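PDB 3I4G: SusD-like carbohydrate binding protein BF1063 from Bacteroides fragilis NCTC 9343, which probably binds carbohydrate at the outer membrane of the bacterium, as SusD-like proteins do. Local coordinates for residues Met53-His58 against Thr264-His269; Ala234-Leu239 against Asp320-Tyr325; Asp314-Leu319 against Arg444-Ala449. All blocks are in the same frame, centred on the assembly; numbering follows the deposited sequence.

Interaction 1. Residues Met53-His58 against Thr264-His269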
loop_
_atom_site.group_PDB
_atom_site.type_symbol
_atom_site.label_atom_id
_atom_site.label_comp_id
_atom_site.label_asym_id
_atom_site.label_seq_id
_atom_site.Cartn_x
_atom_site.Cartn_y
_atom_site.Cartn_z
HETATM N N MSE A 53 -3.436 -3.563 -3.430
HETATM C CA MSE A 53 -2.687 -2.724 -2.522
HETATM C C MSE A 53 -1.179 -2.943 -2.633
HETATM O O MSE A 53 -0.479 -2.140 -3.231
HETATM C CB MSE A 53 -3.177 -2.967 -1.082
HETATM C CG MSE A 53 -2.474 -2.102 0.014
HETATM SE SE MSE A 53 -3.318 -2.194 1.707
HETATM C CE MSE A 53 -2.738 -4.026 2.133
ATOM N N ILE A 54 -0.669 -4.052 -2.121
ATOM C CA ILE A 54 0.785 -4.312 -2.091
ATOM C C ILE A 54 1.397 -4.199 -3.455
ATOM O O ILE A 54 2.417 -3.511 -3.642
ATOM C CB ILE A 54 1.057 -5.687 -1.455
ATOM C CG1 ILE A 54 0.676 -5.665 0.017
ATOM C CG2 ILE A 54 2.532 -6.105 -1.609
ATOM C CD1 ILE A 54 0.468 -7.085 0.611
HETATM N N MSE A 55 0.753 -4.797 -4.455
HETATM C CA MSE A 55 1.355 -4.767 -5.778
HETATM C C MSE A 55 1.247 -3.439 -6.484
HETATM O O MSE A 55 1.905 -3.291 -7.523
HETATM C CB MSE A 55 0.806 -5.892 -6.638
HETATM C CG MSE A 55 1.165 -7.260 -6.077
HETATM SE SE MSE A 55 0.559 -8.721 -7.185
HETATM C CE MSE A 55 1.504 -10.112 -6.364
HETATM N N MSE A 56 0.539 -2.452 -5.937
HETATM C CA MSE A 56 0.665 -1.112 -6.474
HETATM C C MSE A 56 2.100 -0.635 -6.348
HETATM O O MSE A 56 2.476 0.324 -7.010
HETATM C CB MSE A 56 -0.251 -0.086 -5.792
HETATM C CG MSE A 56 -1.665 -0.219 -6.156
HETATM SE SE MSE A 56 -2.675 1.384 -5.705
HETATM C CE MSE A 56 -3.188 2.036 -7.463
ATOM N N GLU A 57 2.927 -1.261 -5.514
ATOM C CA GLU A 57 4.321 -0.849 -5.459
ATOM C C GLU A 57 4.997 -1.042 -6.819
ATOM O O GLU A 57 5.981 -0.362 -7.121
ATOM C CB GLU A 57 5.085 -1.615 -4.364
ATOM C CG GLU A 57 6.061 -0.773 -3.619
ATOM C CD GLU A 57 5.461 0.086 -2.542
ATOM O OE1 GLU A 57 4.252 0.349 -2.522
ATOM O OE2 GLU A 57 6.223 0.571 -1.732
ATOM N N HIS A 58 4.484 -1.950 -7.627
ATOM C CA HIS A 58 4.986 -2.146 -8.991
ATOM C C HIS A 58 4.819 -0.954 -9.906
ATOM O O HIS A 58 5.459 -0.898 -10.969
ATOM C CB HIS A 58 4.298 -3.345 -9.688
ATOM C CG HIS A 58 4.428 -4.631 -8.956
ATOM N ND1 HIS A 58 3.783 -5.779 -9.363
ATOM C CD2 HIS A 58 5.052 -4.931 -7.793
ATOM C CE1 HIS A 58 4.066 -6.753 -8.507
ATOM N NE2 HIS A 58 4.814 -6.261 -7.535
ATOM N N THR A 264 -5.000 -16.087 1.729
ATOM C CA THR A 264 -4.286 -15.258 0.760
ATOM C C THR A 264 -3.432 -16.095 -0.197
ATOM O O THR A 264 -2.859 -17.106 0.186
ATOM C CB THR A 264 -3.400 -14.178 1.419
ATOM O OG1 THR A 264 -2.718 -13.488 0.359
ATOM C CG2 THR A 264 -2.357 -14.763 2.428
ATOM N N GLY A 265 -3.440 -15.710 -1.466
ATOM C CA GLY A 265 -2.554 -16.305 -2.447
ATOM C C GLY A 265 -1.244 -15.547 -2.614
ATOM O O GLY A 265 -0.470 -15.876 -3.529
ATOM N N LEU A 266 -0.979 -14.559 -1.766
ATOM C CA LEU A 266 0.235 -13.774 -1.883
ATOM C C LEU A 266 1.479 -14.666 -1.865
ATOM O O LEU A 266 2.396 -14.437 -2.646
ATOM C CB LEU A 266 0.331 -12.682 -0.793
ATOM C CG LEU A 266 1.578 -11.816 -0.840
ATOM C CD1 LEU A 266 1.722 -11.044 -2.186
ATOM C CD2 LEU A 266 1.569 -10.875 0.361
ATOM N N PRO A 267 1.566 -15.696 -0.989
ATOM C CA PRO A 267 2.765 -16.549 -1.052
ATOM C C PRO A 267 2.983 -17.226 -2.411
ATOM O O PRO A 267 4.102 -17.235 -2.935
ATOM C CB PRO A 267 2.520 -17.560 0.060
ATOM C CG PRO A 267 1.585 -16.839 1.002
ATOM C CD PRO A 267 0.654 -16.123 0.084
ATOM N N GLN A 268 1.931 -17.810 -2.985
ATOM C CA GLN A 268 2.091 -18.415 -4.298
ATOM C C GLN A 268 2.630 -17.406 -5.281
ATOM O O GLN A 268 3.465 -17.722 -6.158
ATOM C CB GLN A 268 0.731 -18.929 -4.774
ATOM C CG GLN A 268 0.749 -19.470 -6.216
ATOM C CD GLN A 268 1.529 -20.743 -6.347
ATOM O OE1 GLN A 268 0.961 -21.829 -6.189
ATOM N NE2 GLN A 268 2.837 -20.631 -6.566
ATOM N N HIS A 269 2.124 -16.191 -5.212
ATOM C CA HIS A 269 2.520 -15.188 -6.160
ATOM C C HIS A 269 3.871 -14.568 -5.931
ATOM O O HIS A 269 4.551 -14.260 -6.916
ATOM C CB HIS A 269 1.490 -14.027 -6.242
ATOM C CG HIS A 269 0.790 -13.973 -7.562
ATOM N ND1 HIS A 269 -0.563 -13.736 -7.685
ATOM C CD2 HIS A 269 1.273 -14.109 -8.818
ATOM C CE1 HIS A 269 -0.881 -13.765 -8.972
ATOM N NE2 HIS A 269 0.213 -13.988 -9.681
#
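Ile54, Met55, Leu266 and His269 meet in a small apolar contact between two helical turns of the SusD-family fold, one at the end of helix 50-54 with the 3-10 turn that follows it, the other the opening of helix 266-270. Ile54 reaches Leu266 with the tip of its longer branch, CD1 standing 4.0 Å from Leu266 CD2, and the two side chains cross at about a right angle. Met55 is a selenomethionine, and its chain, extended beyond CG (chi3 168°), brings its terminal methyl to His269: CE lies 3.9 Å from His269 CB and 4.3 Å from Leu266 CD1. The selenium sits above the face of the imidazole at a distance, 5.4 Å from SE to the ring centroid and 19° off the normal, a loose Met-aromatic approach.

No hydrogen bond joins the two segments; the His269 nitrogens are bonded outside them. The imidazole is held through ND1 by the hydroxyl of Tyr50, and its NE2 bonds a sulfonate oxygen of a bound HEPES molecule, probably from the crystallisation liquor; Trp278 meets the ring edge-to-face. Tyr50 also packs on Met55 and Leu266, while Ile54 leans on Tyr365 and on Thr382 of strand 380-386. On the side of helix 266-270, Gly265 occupies the N-cap position, and Gly265 O accepts from His269 N. Thr264 forms an ST turn just before the helix: Leu266 N donates to Thr264 OG1 at 2.9 Å, nearly straight at 165°.

Interaction 2. Residues Ala234-Leu239 against Asp320-Tyr325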
loop_
_atom_site.group_PDB
_atom_site.type_symbol
_atom_site.label_atom_id
_atom_site.label_comp_id
_atom_site.label_asym_id
_atom_site.label_seq_id
_atom_site.Cartn_x
_atom_site.Cartn_y
_atom_site.Cartn_z
ATOM N N ALA A 234 7.576 -2.889 19.142
ATOM C CA ALA A 234 9.035 -3.070 19.180
ATOM C C ALA A 234 9.575 -3.759 17.934
ATOM O O ALA A 234 10.632 -3.398 17.424
ATOM C CB ALA A 234 9.440 -3.854 20.425
ATOM N N ASN A 235 8.824 -4.745 17.446
ATOM C CA ASN A 235 9.245 -5.547 16.314
ATOM C C ASN A 235 8.592 -5.140 14.989
ATOM O O ASN A 235 7.373 -5.198 14.858
ATOM C CB ASN A 235 9.007 -7.037 16.603
ATOM C CG ASN A 235 9.753 -7.914 15.622
ATOM O OD1 ASN A 235 9.376 -8.082 14.478
ATOM N ND2 ASN A 235 10.893 -8.438 16.069
ATOM N N TYR A 236 9.410 -4.747 14.025
ATOM C CA TYR A 236 8.937 -4.297 12.717
ATOM C C TYR A 236 8.388 -5.454 11.896
ATOM O O TYR A 236 7.289 -5.360 11.369
ATOM C CB TYR A 236 10.087 -3.642 11.956
ATOM C CG TYR A 236 9.787 -3.013 10.609
ATOM C CD1 TYR A 236 9.367 -1.721 10.519
ATOM C CD2 TYR A 236 10.051 -3.705 9.432
ATOM C CE1 TYR A 236 9.166 -1.113 9.302
ATOM C CE2 TYR A 236 9.867 -3.129 8.195
ATOM C CZ TYR A 236 9.415 -1.824 8.136
ATOM O OH TYR A 236 9.228 -1.231 6.898
ATOM N N GLN A 237 9.154 -6.533 11.777
ATOM C CA GLN A 237 8.735 -7.678 10.942
ATOM C C GLN A 237 7.385 -8.247 11.336
ATOM O O GLN A 237 6.570 -8.619 10.479
ATOM C CB GLN A 237 9.776 -8.797 10.976
ATOM C CG GLN A 237 11.098 -8.443 10.341
ATOM C CD GLN A 237 12.023 -9.610 10.334
ATOM O OE1 GLN A 237 12.672 -9.899 11.358
ATOM N NE2 GLN A 237 12.168 -10.256 9.184
ATOM N N GLU A 238 7.145 -8.300 12.641
ATOM C CA GLU A 238 5.945 -8.913 13.191
ATOM C C GLU A 238 4.686 -8.131 12.942
ATOM O O GLU A 238 3.599 -8.678 13.095
ATOM C CB GLU A 238 6.137 -9.202 14.713
ATOM C CG GLU A 238 7.040 -10.430 14.902
ATOM C CD GLU A 238 7.401 -10.724 16.340
ATOM O OE1 GLU A 238 6.977 -10.002 17.239
ATOM O OE2 GLU A 238 8.131 -11.732 16.558
ATOM N N LEU A 239 4.803 -6.888 12.508
ATOM C CA LEU A 239 3.636 -6.128 12.056
ATOM C C LEU A 239 2.953 -6.762 10.868
ATOM O O LEU A 239 1.769 -6.513 10.662
ATOM C CB LEU A 239 4.055 -4.720 11.640
ATOM C CG LEU A 239 4.587 -3.812 12.739
ATOM C CD1 LEU A 239 5.203 -2.564 12.103
ATOM C CD2 LEU A 239 3.485 -3.478 13.754
ATOM N N ASP A 320 16.993 -5.314 5.299
ATOM C CA ASP A 320 16.883 -6.764 5.383
ATOM C C ASP A 320 15.513 -7.200 5.884
ATOM O O ASP A 320 15.075 -8.301 5.536
ATOM C CB ASP A 320 18.016 -7.354 6.274
ATOM C CG ASP A 320 19.350 -7.469 5.561
ATOM O OD1 ASP A 320 19.337 -7.757 4.335
ATOM O OD2 ASP A 320 20.408 -7.322 6.248
ATOM N N TYR A 321 14.814 -6.395 6.678
ATOM C CA TYR A 321 13.457 -6.805 7.078
ATOM C C TYR A 321 12.469 -6.814 5.907
ATOM O O TYR A 321 11.515 -7.557 5.910
ATOM C CB TYR A 321 12.854 -5.896 8.142
ATOM C CG TYR A 321 13.589 -5.852 9.473
ATOM C CD1 TYR A 321 14.296 -6.928 9.940
ATOM C CD2 TYR A 321 13.472 -4.746 10.320
ATOM C CE1 TYR A 321 14.948 -6.895 11.184
ATOM C CE2 TYR A 321 14.118 -4.688 11.545
ATOM C CZ TYR A 321 14.854 -5.761 11.965
ATOM O OH TYR A 321 15.517 -5.759 13.195
ATOM N N THR A 322 12.723 -5.981 4.913
ATOM C CA THR A 322 11.761 -5.746 3.831
ATOM C C THR A 322 12.047 -6.467 2.533
ATOM O O THR A 322 11.088 -6.919 1.866
ATOM C CB THR A 322 11.656 -4.242 3.593
ATOM O OG1 THR A 322 11.273 -3.614 4.843
ATOM C CG2 THR A 322 10.608 -3.894 2.552
ATOM N N ILE A 323 13.321 -6.599 2.177
ATOM C CA ILE A 323 13.707 -7.210 0.905
ATOM C C ILE A 323 14.805 -8.215 1.100
ATOM O O ILE A 323 15.511 -8.183 2.125
ATOM C CB ILE A 323 14.145 -6.106 -0.134
ATOM C CG1 ILE A 323 15.440 -5.396 0.285
ATOM C CG2 ILE A 323 13.023 -5.110 -0.326
ATOM C CD1 ILE A 323 15.964 -4.373 -0.748
ATOM N N TYR A 324 14.983 -9.109 0.126
ATOM C CA TYR A 324 16.141 -10.030 0.129
ATOM C C TYR A 324 16.708 -10.075 -1.293
ATOM O O TYR A 324 16.152 -9.460 -2.237
ATOM C CB TYR A 324 15.829 -11.397 0.775
ATOM C CG TYR A 324 14.784 -12.261 0.121
ATOM C CD1 TYR A 324 13.451 -12.105 0.451
ATOM C CD2 TYR A 324 15.129 -13.296 -0.727
ATOM C CE1 TYR A 324 12.484 -12.921 -0.066
ATOM C CE2 TYR A 324 14.160 -14.115 -1.276
ATOM C CZ TYR A 324 12.851 -13.912 -0.948
ATOM O OH TYR A 324 11.890 -14.730 -1.499
ATOM N N TYR A 325 17.843 -10.756 -1.428
ATOM C CA TYR A 325 18.727 -10.659 -2.588
ATOM C C TYR A 325 19.623 -11.886 -2.611
ATOM O O TYR A 325 19.601 -12.694 -1.674
ATOM C CB TYR A 325 19.566 -9.369 -2.490
ATOM C CG TYR A 325 20.041 -9.119 -1.071
ATOM C CD1 TYR A 325 21.137 -9.785 -0.577
ATOM C CD2 TYR A 325 19.375 -8.246 -0.222
ATOM C CE1 TYR A 325 21.535 -9.641 0.723
ATOM C CE2 TYR A 325 19.806 -8.080 1.115
ATOM C CZ TYR A 325 20.891 -8.774 1.570
ATOM O OH TYR A 325 21.287 -8.632 2.892
HETATM O O HOH W 1 10.127 -9.550 7.181
#
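Two first torsions set up the meeting of Tyr236 with Tyr321: the Tyr236 ring swings opposite its own backbone N (chi1 -176°), while that of Tyr321 lies beside its N and opposite its carbonyl carbon. The rings come within 3.7 Å at Tyr236 CD2 and Tyr321 CD2, but their planes, 27° apart, are displaced so far that little ring lies over ring. Gln237 meets the CD1 flank of the Tyr321 ring, on the same side of its plane as Tyr236, with the amide carbon CD 3.5 Å from Tyr321 CD1 and the amide plane only 17° from that of the ring. Thr322 OG1 comes to the edge of the Tyr236 ring, near its plane and 3.7 Å from CE2; that hydroxyl is hydrogen-bonded to Arg318 O.

The contact joins the loop after helix 214-227 to the last turn of helix 317-322. Asn235 secures the loop with an Asx motif, its OD1 accepting from Glu238 N at 2.9 Å. The phenol groups are engaged elsewhere, Tyr236 OH with Glu447 O and Lys364 NZ, Tyr321 OH with Ser422 O.

Between the segments a water accepts a hydrogen bond from Gln237 NE2 (2.9 Å) and donates one to Tyr321 O (2.7 Å). The amide is thus nearly parallel to the ring, and its nitrogen reaches the helix backbone through the water. With both phenols bonded elsewhere, the contact rests on ring and amide packing, and the water supplies its polar link.

Interaction 3. Residues Asp314-Leu319 against Arg444-Ala449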
loop_
_atom_site.group_PDB
_atom_site.type_symbol
_atom_site.label_atom_id
_atom_site.label_comp_id
_atom_site.label_asym_id
_atom_site.label_seq_id
_atom_site.Cartn_x
_atom_site.Cartn_y
_atom_site.Cartn_z
ATOM N N ASP A 314 25.477 -3.246 7.414
ATOM C CA ASP A 314 25.765 -1.858 7.809
ATOM C C ASP A 314 24.707 -0.894 7.246
ATOM O O ASP A 314 24.941 0.299 7.104
ATOM C CB ASP A 314 27.184 -1.416 7.413
ATOM C CG ASP A 314 27.763 -0.366 8.354
ATOM O OD1 ASP A 314 27.035 0.133 9.235
ATOM O OD2 ASP A 314 28.987 -0.084 8.231
ATOM N N ARG A 315 23.511 -1.423 6.969
ATOM C CA ARG A 315 22.395 -0.623 6.519
ATOM C C ARG A 315 21.257 -0.670 7.514
ATOM O O ARG A 315 21.147 -1.585 8.319
ATOM C CB ARG A 315 21.854 -1.121 5.162
ATOM C CG ARG A 315 22.888 -1.154 4.030
ATOM C CD ARG A 315 23.341 0.237 3.558
ATOM N NE ARG A 315 22.291 0.960 2.830
ATOM C CZ ARG A 315 21.884 0.670 1.606
ATOM N NH1 ARG A 315 22.403 -0.350 0.939
ATOM N NH2 ARG A 315 20.916 1.376 1.058
ATOM N N ASP A 316 20.375 0.319 7.398
ATOM C CA ASP A 316 19.121 0.369 8.162
ATOM C C ASP A 316 18.568 -1.062 8.256
ATOM O O ASP A 316 18.425 -1.725 7.232
ATOM C CB ASP A 316 18.163 1.289 7.421
ATOM C CG ASP A 316 16.909 1.652 8.214
ATOM O OD1 ASP A 316 16.262 0.770 8.803
ATOM O OD2 ASP A 316 16.542 2.836 8.153
ATOM N N PRO A 317 18.231 -1.539 9.473
ATOM C CA PRO A 317 17.697 -2.886 9.609
ATOM C C PRO A 317 16.457 -3.122 8.769
ATOM O O PRO A 317 16.197 -4.280 8.406
ATOM C CB PRO A 317 17.380 -3.000 11.122
ATOM C CG PRO A 317 18.308 -2.055 11.749
ATOM C CD PRO A 317 18.427 -0.905 10.786
ATOM N N ARG A 318 15.710 -2.058 8.447
ATOM C CA ARG A 318 14.493 -2.253 7.629
ATOM C C ARG A 318 14.787 -2.746 6.228
ATOM O O ARG A 318 13.868 -3.301 5.601
ATOM C CB ARG A 318 13.666 -0.959 7.580
ATOM C CG ARG A 318 13.017 -0.667 8.919
ATOM C CD ARG A 318 12.402 0.692 8.985
ATOM N NE ARG A 318 13.434 1.736 9.076
ATOM C CZ ARG A 318 13.184 3.030 9.198
ATOM N NH1 ARG A 318 11.945 3.481 9.283
ATOM N NH2 ARG A 318 14.203 3.887 9.243
ATOM N N LEU A 319 16.032 -2.598 5.741
ATOM C CA LEU A 319 16.344 -3.130 4.413
ATOM C C LEU A 319 16.222 -4.644 4.434
ATOM O O LEU A 319 15.393 -5.212 3.735
ATOM C CB LEU A 319 17.737 -2.683 4.008
ATOM C CG LEU A 319 18.227 -2.969 2.590
ATOM C CD1 LEU A 319 19.448 -2.080 2.308
ATOM C CD2 LEU A 319 18.551 -4.458 2.353
ATOM N N ARG A 444 9.188 8.234 5.355
ATOM C CA ARG A 444 7.985 7.598 4.997
ATOM C C ARG A 444 8.240 6.519 3.930
ATOM O O ARG A 444 7.693 5.415 3.978
ATOM C CB ARG A 444 6.990 8.657 4.502
ATOM C CG ARG A 444 5.668 8.155 4.171
ATOM C CD ARG A 444 4.788 9.348 3.688
ATOM N NE ARG A 444 3.503 8.850 3.300
ATOM C CZ ARG A 444 2.414 8.835 4.039
ATOM N NH1 ARG A 444 2.383 9.351 5.273
ATOM N NH2 ARG A 444 1.350 8.292 3.514
ATOM N N ARG A 445 9.065 6.817 2.936
ATOM C CA ARG A 445 9.428 5.845 1.896
ATOM C C ARG A 445 10.026 4.593 2.514
ATOM O O ARG A 445 9.633 3.465 2.197
ATOM C CB ARG A 445 10.432 6.453 0.916
ATOM C CG ARG A 445 10.746 5.532 -0.208
ATOM C CD ARG A 445 11.774 6.027 -1.177
ATOM N NE ARG A 445 11.818 5.108 -2.351
ATOM C CZ ARG A 445 12.639 5.219 -3.380
ATOM N NH1 ARG A 445 13.543 6.173 -3.435
ATOM N NH2 ARG A 445 12.567 4.332 -4.353
ATOM N N ILE A 446 10.972 4.777 3.417
ATOM C CA ILE A 446 11.621 3.638 4.038
ATOM C C ILE A 446 10.691 2.865 4.952
ATOM O O ILE A 446 10.536 1.646 4.858
ATOM C CB ILE A 446 12.866 4.105 4.841
ATOM C CG1 ILE A 446 13.916 4.741 3.933
ATOM C CG2 ILE A 446 13.470 2.946 5.653
ATOM C CD1 ILE A 446 14.320 3.922 2.727
ATOM N N GLU A 447 9.984 3.585 5.812
ATOM C CA GLU A 447 9.117 2.919 6.786
ATOM C C GLU A 447 8.022 2.098 6.142
ATOM O O GLU A 447 7.738 0.984 6.593
ATOM C CB GLU A 447 8.522 3.959 7.727
ATOM C CG GLU A 447 7.558 3.400 8.730
ATOM C CD GLU A 447 8.148 2.440 9.741
ATOM O OE1 GLU A 447 9.381 2.428 9.910
ATOM O OE2 GLU A 447 7.369 1.698 10.365
ATOM N N LEU A 448 7.428 2.616 5.069
ATOM C CA LEU A 448 6.277 1.979 4.442
ATOM C C LEU A 448 6.605 1.233 3.174
ATOM O O LEU A 448 5.690 0.808 2.470
ATOM C CB LEU A 448 5.219 3.048 4.131
ATOM C CG LEU A 448 4.721 3.872 5.304
ATOM C CD1 LEU A 448 3.801 5.007 4.792
ATOM C CD2 LEU A 448 4.008 3.009 6.348
ATOM N N ALA A 449 7.869 0.986 2.894
ATOM C CA ALA A 449 8.245 0.334 1.649
ATOM C C ALA A 449 7.586 -1.025 1.466
ATOM O O ALA A 449 7.555 -1.869 2.370
ATOM C CB ALA A 449 9.785 0.211 1.530
#
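A salt bridge joins Arg318 and Glu447, where the start of helix 317-322 faces the C-terminal turn of helix 433-447 in the SusD-family fold. Arg318 NH1 donates to Glu447 OE1 at 2.8 Å with an N-H...O angle of 146°. It uses the anti lone pair of OE1; OE1 lies near the guanidinium plane, while the carboxylate plane is turned 50° from it. Two bends bring the groups together: Arg318 folds at chi3 (-73°), and Glu447 at chi2.

Within segment 314-319 the same guanidinium grips Asp316 side-on. Arg318 NE bonds Asp316 OD1 at 3.0 Å, almost straight, and Arg318 NH2 bonds Asp316 OD2 at 2.8 Å through the syn lone pair of that oxygen. Asp316 is also the N-cap of helix 317-322, because its OD1 accepts from Arg318 N at 2.9 Å on the anti side; OD1 therefore caps the helix and takes NE, and together with OD2 it fixes the rotation of the guanidinium.

A methyl packs on the charged group: Ile446 CG2 lies over the centre of one guanidinium face, 3.6 Å from Arg318 CZ, and touches Asp316 OD2 more loosely. On the side of helix 414-418, Val417 packs against both Arg318 and Glu447.

The network runs on outside the segments: Arg318 NH1 has a second salt bridge to Glu443, while Glu447 OE2 is paired with Arg386 and Arg420. With Asp316, Glu443 and Glu447 around it, Arg318 probably stays cationic although buried, and the matching positive charges of Arg386 and Arg420 would help keep Glu447 ionised beside it.

Interactions 2 and 3 are close neighbours, with centres about 9 Å apart, and share helix 317-322: Arg318 points to helix 433-447, Tyr321 points to the loop at 234-239 and Thr322 touches it. Tyr236 joins them directly, its OH 2.7 Å from Glu447 O in a probable hydrogen bond and its CE1 3.7 Å from Arg318 CD. Interaction 1 lies farther off, its centre about 16 Å from that of interaction 2 and about 19 Å from that of interaction 3, yet Glu57 OE2 packs 3.8 Å from Ala449 C. Of the three, interaction 1 borders the bound HEPES, through His269 (nearest atoms about 3 Å); whether that place marks a sugar pocket is not established.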